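Local coordinates for protein probable arabinosyltransferase B (Mycobacterium tuberculosis H37Rv, PDB 7BVF) that transfers arabinose units as a membrane-embedded arabinosyltransferase, polymerising them into the arabinan of the mycobacterial cell-wall arabinogalactan, at residues Thr759-Met764 with Pro965-Asp970; Leu864-Pro868 with Arg936-Pro940; Ile556-Arg560 with Leu613-Leu619. All coordinates share one frame; numbering follows the deposited sequence.

Contact 1: residues Thr759-Met764 with Pro965-Asp970; sequences TNAGFM and PPRVPD
The carbonyl oxygen of Gly762 receives the backbone N-H of Val968 at 2.8 Å (O to N), with an angle of 166° at the hydrogen. This bond belongs to a single beta bridge, Phe763 with Arg967, in which the loop 759-764 runs antiparallel to strand 961-967 at Arg967, within the EmbC C-terminal domain. It illustrates how an irregular loop can be fastened to a sheet by one bridge and a few well-placed side chains. Gly762 sits at a positive phi (96°), a backbone shape that glycine adopts readily.

Next along the loop, the Phe763 ring lies with one face against the Arg967 stem: CB of Arg967 stands 4.0 Å from the centre of the Phe763 ring, almost on its normal, a CH-pi contact. Farther out, Arg967 CD approaches the ring at CE2, 3.9 Å away. Beyond CG the arginine chain is extended, and this carries its guanidinium past the ring, the two planes 35° apart, to Thr878, whose OG1 is hydrogen-bonded to NH1; the link from NE to Glu756 is long and weak. Thr759 OG1 lies over one face of that guanidinium without a hydrogen bond. The far corner of the ring meets proline, Phe763 CE1 lying 4.1 Å from Pro965 CB.

Met764, its chain bent at chi2 and chi3, brings its end against Pro966 and Val968. Its CE lies 4.2 Å from CG of Pro966, and its SD reaches CG2 of Val968 at 3.7 Å.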
loop_
_atom_site.group_PDB
_atom_site.type_symbol
_atom_site.label_atom_id
_atom_site.label_comp_id
_atom_site.label_asym_id
_atom_site.label_seq_id
_atom_site.Cartn_x
_atom_site.Cartn_y
_atom_site.Cartn_z
ATOM N N THR A 759 -22.883 27.307 -24.977
ATOM C CA THR A 759 -21.504 27.601 -25.335
ATOM C C THR A 759 -21.306 27.566 -26.843
ATOM O O THR A 759 -20.390 26.912 -27.347
ATOM C CB THR A 759 -20.565 26.606 -24.660
ATOM O OG1 THR A 759 -19.253 26.729 -25.215
ATOM C CG2 THR A 759 -21.060 25.203 -24.861
ATOM N N ASN A 760 -22.150 28.301 -27.565
ATOM C CA ASN A 760 -22.005 28.500 -28.995
ATOM C C ASN A 760 -21.981 29.973 -29.361
ATOM O O ASN A 760 -21.876 30.301 -30.547
ATOM C CB ASN A 760 -23.137 27.803 -29.763
ATOM C CG ASN A 760 -22.863 26.337 -30.002
ATOM O OD1 ASN A 760 -22.231 25.967 -30.989
ATOM N ND2 ASN A 760 -23.342 25.490 -29.103
ATOM N N ALA A 761 -22.087 30.862 -28.382
ATOM C CA ALA A 761 -21.954 32.295 -28.580
ATOM C C ALA A 761 -20.582 32.757 -28.109
ATOM O O ALA A 761 -19.925 32.109 -27.291
ATOM C CB ALA A 761 -23.050 33.053 -27.829
ATOM N N GLY A 762 -20.154 33.894 -28.641
ATOM C CA GLY A 762 -18.845 34.425 -28.345
ATOM C C GLY A 762 -17.780 34.080 -29.357
ATOM O O GLY A 762 -16.627 34.478 -29.173
ATOM N N PHE A 763 -18.126 33.353 -30.413
ATOM C CA PHE A 763 -17.164 33.015 -31.449
ATOM C C PHE A 763 -16.909 34.230 -32.328
ATOM O O PHE A 763 -17.848 34.827 -32.863
ATOM C CB PHE A 763 -17.674 31.842 -32.284
ATOM C CG PHE A 763 -17.303 30.499 -31.729
ATOM C CD1 PHE A 763 -16.085 29.928 -32.028
ATOM C CD2 PHE A 763 -18.169 29.815 -30.905
ATOM C CE1 PHE A 763 -15.741 28.701 -31.517
ATOM C CE2 PHE A 763 -17.826 28.587 -30.394
ATOM C CZ PHE A 763 -16.609 28.031 -30.700
ATOM N N MET A 764 -15.638 34.597 -32.473
ATOM C CA MET A 764 -15.273 35.790 -33.217
ATOM C C MET A 764 -15.233 35.494 -34.712
ATOM O O MET A 764 -15.350 34.349 -35.152
ATOM C CB MET A 764 -13.924 36.326 -32.749
ATOM C CG MET A 764 -13.883 36.718 -31.294
ATOM S SD MET A 764 -13.095 35.467 -30.279
ATOM C CE MET A 764 -11.393 35.971 -30.422
ATOM N N PRO A 965 -11.505 26.965 -32.757
ATOM C CA PRO A 965 -11.279 28.419 -32.764
ATOM C C PRO A 965 -11.473 29.027 -31.386
ATOM O O PRO A 965 -12.053 28.393 -30.493
ATOM C CB PRO A 965 -12.335 28.934 -33.750
ATOM C CG PRO A 965 -12.669 27.781 -34.578
ATOM C CD PRO A 965 -12.578 26.592 -33.691
ATOM N N PRO A 966 -10.988 30.249 -31.167
ATOM C CA PRO A 966 -11.186 30.915 -29.878
ATOM C C PRO A 966 -12.514 31.648 -29.780
ATOM O O PRO A 966 -13.084 32.108 -30.771
ATOM C CB PRO A 966 -10.012 31.903 -29.821
ATOM C CG PRO A 966 -9.687 32.185 -31.229
ATOM C CD PRO A 966 -10.000 30.948 -32.007
ATOM N N ARG A 967 -13.003 31.759 -28.544
ATOM C CA ARG A 967 -14.293 32.372 -28.266
ATOM C C ARG A 967 -14.229 33.167 -26.971
ATOM O O ARG A 967 -13.360 32.951 -26.125
ATOM C CB ARG A 967 -15.404 31.328 -28.162
ATOM C CG ARG A 967 -15.287 30.431 -26.954
ATOM C CD ARG A 967 -16.465 29.495 -26.846
ATOM N NE ARG A 967 -16.333 28.592 -25.712
ATOM C CZ ARG A 967 -15.581 27.499 -25.715
ATOM N NH1 ARG A 967 -14.890 27.172 -26.794
ATOM N NH2 ARG A 967 -15.520 26.731 -24.641
ATOM N N VAL A 968 -15.176 34.088 -26.823
ATOM C CA VAL A 968 -15.314 34.901 -25.618
ATOM C C VAL A 968 -16.617 34.521 -24.921
ATOM O O VAL A 968 -17.696 34.933 -25.367
ATOM C CB VAL A 968 -15.282 36.398 -25.952
ATOM C CG1 VAL A 968 -15.102 37.215 -24.696
ATOM C CG2 VAL A 968 -14.176 36.691 -26.930
ATOM N N PRO A 969 -16.571 33.755 -23.829
ATOM C CA PRO A 969 -17.806 33.254 -23.210
ATOM C C PRO A 969 -18.714 34.341 -22.646
ATOM O O PRO A 969 -18.363 35.524 -22.661
ATOM C CB PRO A 969 -17.284 32.340 -22.096
ATOM C CG PRO A 969 -15.887 32.015 -22.483
ATOM C CD PRO A 969 -15.372 33.222 -23.168
ATOM N N ASP A 970 -19.884 33.948 -22.135
ATOM C CA ASP A 970 -20.874 34.887 -21.623
ATOM C C ASP A 970 -21.005 34.895 -20.105
ATOM O O ASP A 970 -21.299 35.947 -19.537
ATOM C CB ASP A 970 -22.243 34.603 -22.244
ATOM C CG ASP A 970 -22.398 35.244 -23.606
ATOM O OD1 ASP A 970 -21.415 35.838 -24.092
ATOM O OD2 ASP A 970 -23.499 35.164 -24.188
#

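Contact 2: residues Leu864-Pro868 with Arg936-Pro940; sequences LLPKP and RAKMP
Arg936 sends its guanidinium into the loop 864-868, where its NH2 donates to the carbonyl oxygen of Pro866 at 2.8 Å. The N-H points at that oxygen with an angle of 156°, and the nitrogen approaches nearly in line with the carbonyl bond (171° at the oxygen). The oxygen also lies close to the guanidinium plane and meets the flat group at an edge. Over one face comes Leu865, its CG 3.9 Å above the guanidinium plane and centred on it, while a methyl branch, CD2, lies 4.0 Å from Arg936 NE. On the opposite face, Pro868 CB lies 4.0 Å from Arg936 NH2. The arginine gets there with CG anti to its backbone nitrogen (chi1 177°), a bend at chi2, an extended chi3, and a guanidinium turned across the chain at its end.

The contact joins two loops of the EmbC C-terminal domain. Strands 874-881 and 932-935 are neighbours in one antiparallel sheet, while 863-864 and 945-950 pair in another; each loop leads from one sheet to the other. An arginine with Leu865 over one face and Pro868 beside NH2 on the other thus bridges loops whose backbones stay well apart.

Three residues on, Met939 turns back to the first loop. Its thioether sulfur, SD, meets CD2 of Leu865 at 4.0 Å, so this one methyl touches both Arg936 and Met939. Tyr902 and Met916 also pack against the Met939 side chain.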
loop_
_atom_site.group_PDB
_atom_site.type_symbol
_atom_site.label_atom_id
_atom_site.label_comp_id
_atom_site.label_asym_id
_atom_site.label_seq_id
_atom_site.Cartn_x
_atom_site.Cartn_y
_atom_site.Cartn_z
ATOM N N LEU A 864 -10.954 38.914 -34.989
ATOM C CA LEU A 864 -11.299 40.200 -34.395
ATOM C C LEU A 864 -11.705 40.052 -32.939
ATOM O O LEU A 864 -12.095 38.968 -32.505
ATOM C CB LEU A 864 -12.417 40.873 -35.183
ATOM C CG LEU A 864 -11.939 41.824 -36.271
ATOM C CD1 LEU A 864 -13.099 42.267 -37.139
ATOM C CD2 LEU A 864 -11.282 43.018 -35.618
ATOM N N LEU A 865 -11.618 41.138 -32.178
ATOM C CA LEU A 865 -11.767 41.076 -30.738
ATOM C C LEU A 865 -12.713 42.186 -30.302
ATOM O O LEU A 865 -12.471 43.363 -30.619
ATOM C CB LEU A 865 -10.397 41.220 -30.067
ATOM C CG LEU A 865 -10.152 40.570 -28.714
ATOM C CD1 LEU A 865 -10.410 39.095 -28.791
ATOM C CD2 LEU A 865 -8.725 40.815 -28.305
ATOM N N PRO A 866 -13.793 41.867 -29.594
ATOM C CA PRO A 866 -14.769 42.896 -29.224
ATOM C C PRO A 866 -14.209 43.864 -28.194
ATOM O O PRO A 866 -13.168 43.639 -27.575
ATOM C CB PRO A 866 -15.932 42.084 -28.653
ATOM C CG PRO A 866 -15.307 40.829 -28.173
ATOM C CD PRO A 866 -14.201 40.531 -29.131
ATOM N N LYS A 867 -14.932 44.968 -28.021
ATOM C CA LYS A 867 -14.544 45.980 -27.050
ATOM C C LYS A 867 -14.593 45.396 -25.639
ATOM O O LYS A 867 -15.518 44.648 -25.311
ATOM C CB LYS A 867 -15.471 47.190 -27.154
ATOM C CG LYS A 867 -14.852 48.511 -26.726
ATOM C CD LYS A 867 -13.890 49.049 -27.774
ATOM C CE LYS A 867 -14.484 48.980 -29.171
ATOM N NZ LYS A 867 -13.619 49.658 -30.175
ATOM N N PRO A 868 -13.618 45.711 -24.788
ATOM C CA PRO A 868 -13.564 45.081 -23.467
ATOM C C PRO A 868 -14.726 45.501 -22.583
ATOM O O PRO A 868 -15.416 46.492 -22.830
ATOM C CB PRO A 868 -12.229 45.568 -22.892
ATOM C CG PRO A 868 -11.949 46.827 -23.616
ATOM C CD PRO A 868 -12.488 46.630 -25.001
ATOM N N ARG A 936 -8.178 37.864 -20.294
ATOM C CA ARG A 936 -8.180 39.065 -21.122
ATOM C C ARG A 936 -7.453 40.221 -20.451
ATOM O O ARG A 936 -6.916 41.097 -21.137
ATOM C CB ARG A 936 -9.617 39.461 -21.450
ATOM C CG ARG A 936 -9.762 40.731 -22.256
ATOM C CD ARG A 936 -9.494 40.482 -23.719
ATOM N NE ARG A 936 -9.730 41.672 -24.529
ATOM C CZ ARG A 936 -10.905 41.992 -25.055
ATOM N NH1 ARG A 936 -11.956 41.211 -24.854
ATOM N NH2 ARG A 936 -11.031 43.091 -25.781
ATOM N N ALA A 937 -7.413 40.242 -19.121
ATOM C CA ALA A 937 -6.814 41.356 -18.396
ATOM C C ALA A 937 -5.297 41.384 -18.483
ATOM O O ALA A 937 -4.690 42.334 -17.979
ATOM C CB ALA A 937 -7.242 41.315 -16.929
ATOM N N LYS A 938 -4.667 40.384 -19.096
ATOM C CA LYS A 938 -3.216 40.375 -19.227
ATOM C C LYS A 938 -2.748 41.046 -20.510
ATOM O O LYS A 938 -1.749 41.773 -20.495
ATOM C CB LYS A 938 -2.688 38.943 -19.166
ATOM C CG LYS A 938 -2.599 38.383 -17.761
ATOM C CD LYS A 938 -1.672 37.183 -17.711
ATOM C CE LYS A 938 -1.435 36.718 -16.287
ATOM N NZ LYS A 938 -0.444 35.609 -16.227
ATOM N N MET A 939 -3.442 40.820 -21.620
ATOM C CA MET A 939 -3.094 41.501 -22.852
ATOM C C MET A 939 -3.498 42.973 -22.762
ATOM O O MET A 939 -4.389 43.330 -21.988
ATOM C CB MET A 939 -3.770 40.829 -24.042
ATOM C CG MET A 939 -5.255 41.055 -24.148
ATOM S SD MET A 939 -5.984 40.087 -25.483
ATOM C CE MET A 939 -5.920 38.443 -24.780
ATOM N N PRO A 940 -2.840 43.853 -23.531
ATOM C CA PRO A 940 -3.090 45.296 -23.391
ATOM C C PRO A 940 -4.532 45.710 -23.629
ATOM O O PRO A 940 -5.366 44.903 -24.046
ATOM C CB PRO A 940 -2.162 45.907 -24.447
ATOM C CG PRO A 940 -1.055 44.938 -24.562
ATOM C CD PRO A 940 -1.683 43.585 -24.400
#

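Contact 3: residues Ile556-Arg560 with Leu613-Leu619; sequences IMLRR and LVSPSVL
Ile556 faces Leu613 and its neighbours from the last turn of helix 537-559, a predicted transmembrane helix of the GT-C-type domain, and meets the end of helix 603-613 together with the loop leading to helix 622-639. The contact is a worked example of two helix ends packed together, with apolar branches meeting across the contact and an arginine bonding to a loop carbonyl.

From Ile556 CB, which points toward the second segment, two branches diverge. The shorter, CG2, grazes a methyl of Leu613, CD2, at 4.4 Å. The longer runs through CG1 and, fully extended at chi2 (-180°), delivers CD1 among three groups. CD1 of Ile556 lies 3.8 Å from the carbonyl oxygen of Leu613, a van der Waals contact of a methyl with a carbonyl oxygen; it meets CG1 of Val614 at 4.0 Å, the two side chains crossing at about a right angle; and it reaches CD1 of Leu619 at 4.2 Å. The tip thus touches both the end of helix 603-613 and Leu619, five residues beyond Val614.

One residue on, Met557 sets its CG 3.7 Å from CD2 of Leu613, so that this methyl is shared with Ile556. Helix 570-584 covers Met557 through Ala571, Trp572 and Met575. Arg560, just past the helix, folds its chain at chi2 and chi3 and presents the edge of its guanidinium to the carbonyl oxygen of Val618; the NH1 bond is modelled too short for its length to be trusted, and the one from NH2 is weak. Outside the contact proper, Arg559 NH1 pairs with a bound cardiolipin, consistent with a membrane setting. The loop itself is tightened by Ser615 O, which accepts from Val618 N at 3.0 Å and from Leu619 N at 2.9 Å.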
loop_
_atom_site.group_PDB
_atom_site.type_symbol
_atom_site.label_atom_id
_atom_site.label_comp_id
_atom_site.label_asym_id
_atom_site.label_seq_id
_atom_site.Cartn_x
_atom_site.Cartn_y
_atom_site.Cartn_z
ATOM N N ILE A 556 9.640 7.760 33.412
ATOM C CA ILE A 556 10.061 8.504 34.591
ATOM C C ILE A 556 9.295 8.043 35.821
ATOM O O ILE A 556 9.874 7.887 36.901
ATOM C CB ILE A 556 9.899 10.013 34.352
ATOM C CG1 ILE A 556 10.751 10.451 33.167
ATOM C CG2 ILE A 556 10.286 10.790 35.591
ATOM C CD1 ILE A 556 10.659 11.912 32.870
ATOM N N MET A 557 7.989 7.813 35.687
ATOM C CA MET A 557 7.208 7.360 36.828
ATOM C C MET A 557 7.459 5.902 37.179
ATOM O O MET A 557 7.089 5.479 38.277
ATOM C CB MET A 557 5.718 7.577 36.573
ATOM C CG MET A 557 5.317 9.035 36.457
ATOM S SD MET A 557 3.758 9.401 37.277
ATOM C CE MET A 557 4.293 9.541 38.978
ATOM N N LEU A 558 8.071 5.125 36.286
ATOM C CA LEU A 558 8.478 3.772 36.647
ATOM C C LEU A 558 9.710 3.790 37.539
ATOM O O LEU A 558 9.716 3.181 38.613
ATOM C CB LEU A 558 8.748 2.946 35.390
ATOM C CG LEU A 558 7.582 2.145 34.821
ATOM C CD1 LEU A 558 7.997 1.483 33.532
ATOM C CD2 LEU A 558 7.122 1.115 35.820
ATOM N N ARG A 559 10.763 4.483 37.109
ATOM C CA ARG A 559 11.976 4.563 37.913
ATOM C C ARG A 559 11.728 5.317 39.213
ATOM O O ARG A 559 11.933 4.775 40.304
ATOM C CB ARG A 559 13.094 5.226 37.114
ATOM C CG ARG A 559 14.289 5.585 37.963
ATOM C CD ARG A 559 15.538 5.732 37.129
ATOM N NE ARG A 559 16.135 4.444 36.809
ATOM C CZ ARG A 559 17.140 4.284 35.959
ATOM N NH1 ARG A 559 17.661 5.334 35.347
ATOM N NH2 ARG A 559 17.626 3.077 35.723
ATOM N N ARG A 560 11.294 6.572 39.122
ATOM C CA ARG A 560 11.037 7.376 40.312
ATOM C C ARG A 560 9.675 7.000 40.877
ATOM O O ARG A 560 8.641 7.373 40.317
ATOM C CB ARG A 560 11.091 8.862 39.976
ATOM C CG ARG A 560 12.294 9.279 39.164
ATOM C CD ARG A 560 13.450 9.658 40.059
ATOM N NE ARG A 560 13.175 10.866 40.824
ATOM C CZ ARG A 560 13.403 12.094 40.381
ATOM N NH1 ARG A 560 13.910 12.278 39.172
ATOM N NH2 ARG A 560 13.124 13.140 41.145
ATOM N N LEU A 613 7.232 16.835 34.875
ATOM C CA LEU A 613 8.115 15.696 35.107
ATOM C C LEU A 613 9.475 15.836 34.437
ATOM O O LEU A 613 10.422 15.173 34.867
ATOM C CB LEU A 613 7.440 14.405 34.649
ATOM C CG LEU A 613 6.636 13.639 35.697
ATOM C CD1 LEU A 613 5.463 14.428 36.206
ATOM C CD2 LEU A 613 6.160 12.340 35.087
ATOM N N VAL A 614 9.612 16.662 33.405
ATOM C CA VAL A 614 10.900 16.825 32.742
ATOM C C VAL A 614 11.549 18.160 33.100
ATOM O O VAL A 614 12.456 18.611 32.406
ATOM C CB VAL A 614 10.782 16.659 31.218
ATOM C CG1 VAL A 614 10.120 15.343 30.880
ATOM C CG2 VAL A 614 10.024 17.815 30.605
ATOM N N SER A 615 11.114 18.789 34.181
ATOM C CA SER A 615 11.649 20.082 34.568
ATOM C C SER A 615 12.986 19.918 35.281
ATOM O O SER A 615 13.289 18.847 35.809
ATOM C CB SER A 615 10.654 20.806 35.466
ATOM O OG SER A 615 10.811 20.420 36.817
ATOM N N PRO A 616 13.812 20.976 35.315
ATOM C CA PRO A 616 15.128 20.875 35.964
ATOM C C PRO A 616 15.082 20.566 37.453
ATOM O O PRO A 616 16.130 20.447 38.093
ATOM C CB PRO A 616 15.741 22.257 35.715
ATOM C CG PRO A 616 15.084 22.734 34.487
ATOM C CD PRO A 616 13.678 22.233 34.560
ATOM N N SER A 617 13.884 20.443 38.020
ATOM C CA SER A 617 13.734 20.105 39.428
ATOM C C SER A 617 13.373 18.646 39.659
ATOM O O SER A 617 13.600 18.136 40.760
ATOM C CB SER A 617 12.670 20.996 40.073
ATOM O OG SER A 617 12.873 22.354 39.727
ATOM N N VAL A 618 12.820 17.968 38.658
ATOM C CA VAL A 618 12.493 16.555 38.761
ATOM C C VAL A 618 13.486 15.696 37.989
ATOM O O VAL A 618 13.837 14.601 38.431
ATOM C CB VAL A 618 11.048 16.309 38.279
ATOM C CG1 VAL A 618 10.706 14.836 38.345
ATOM C CG2 VAL A 618 10.076 17.113 39.112
ATOM N N LEU A 619 13.955 16.181 36.847
ATOM C CA LEU A 619 14.965 15.503 36.040
ATOM C C LEU A 619 16.257 16.295 36.213
ATOM O O LEU A 619 16.441 17.342 35.592
ATOM C CB LEU A 619 14.526 15.423 34.583
ATOM C CG LEU A 619 14.954 14.211 33.765
ATOM C CD1 LEU A 619 14.411 12.959 34.386
ATOM C CD2 LEU A 619 14.447 14.345 32.351
#

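Overall arrangement
From the N terminus, contact 3 comes first: joining 556-560 to 613-619, it closes a loop containing helices 570-584 and 603-613 within the membrane domain. That loop is complete before contact 1 opens. Contact 1 ties the loop after strand 753-756 to strand 961-967, across some 200 residues that contain no helix and are mostly loop with a few strands. Nested inside it, contact 2 ties the loops after strands 863-864 and 932-935, all in the C-terminal domain. The nested pair also touch directly, Met764 CE lying 3.7 Å from Leu865 CD1. Contact 3 stands apart, its centre about 73 Å from that of contact 1, on the opposite side of the chain's centre.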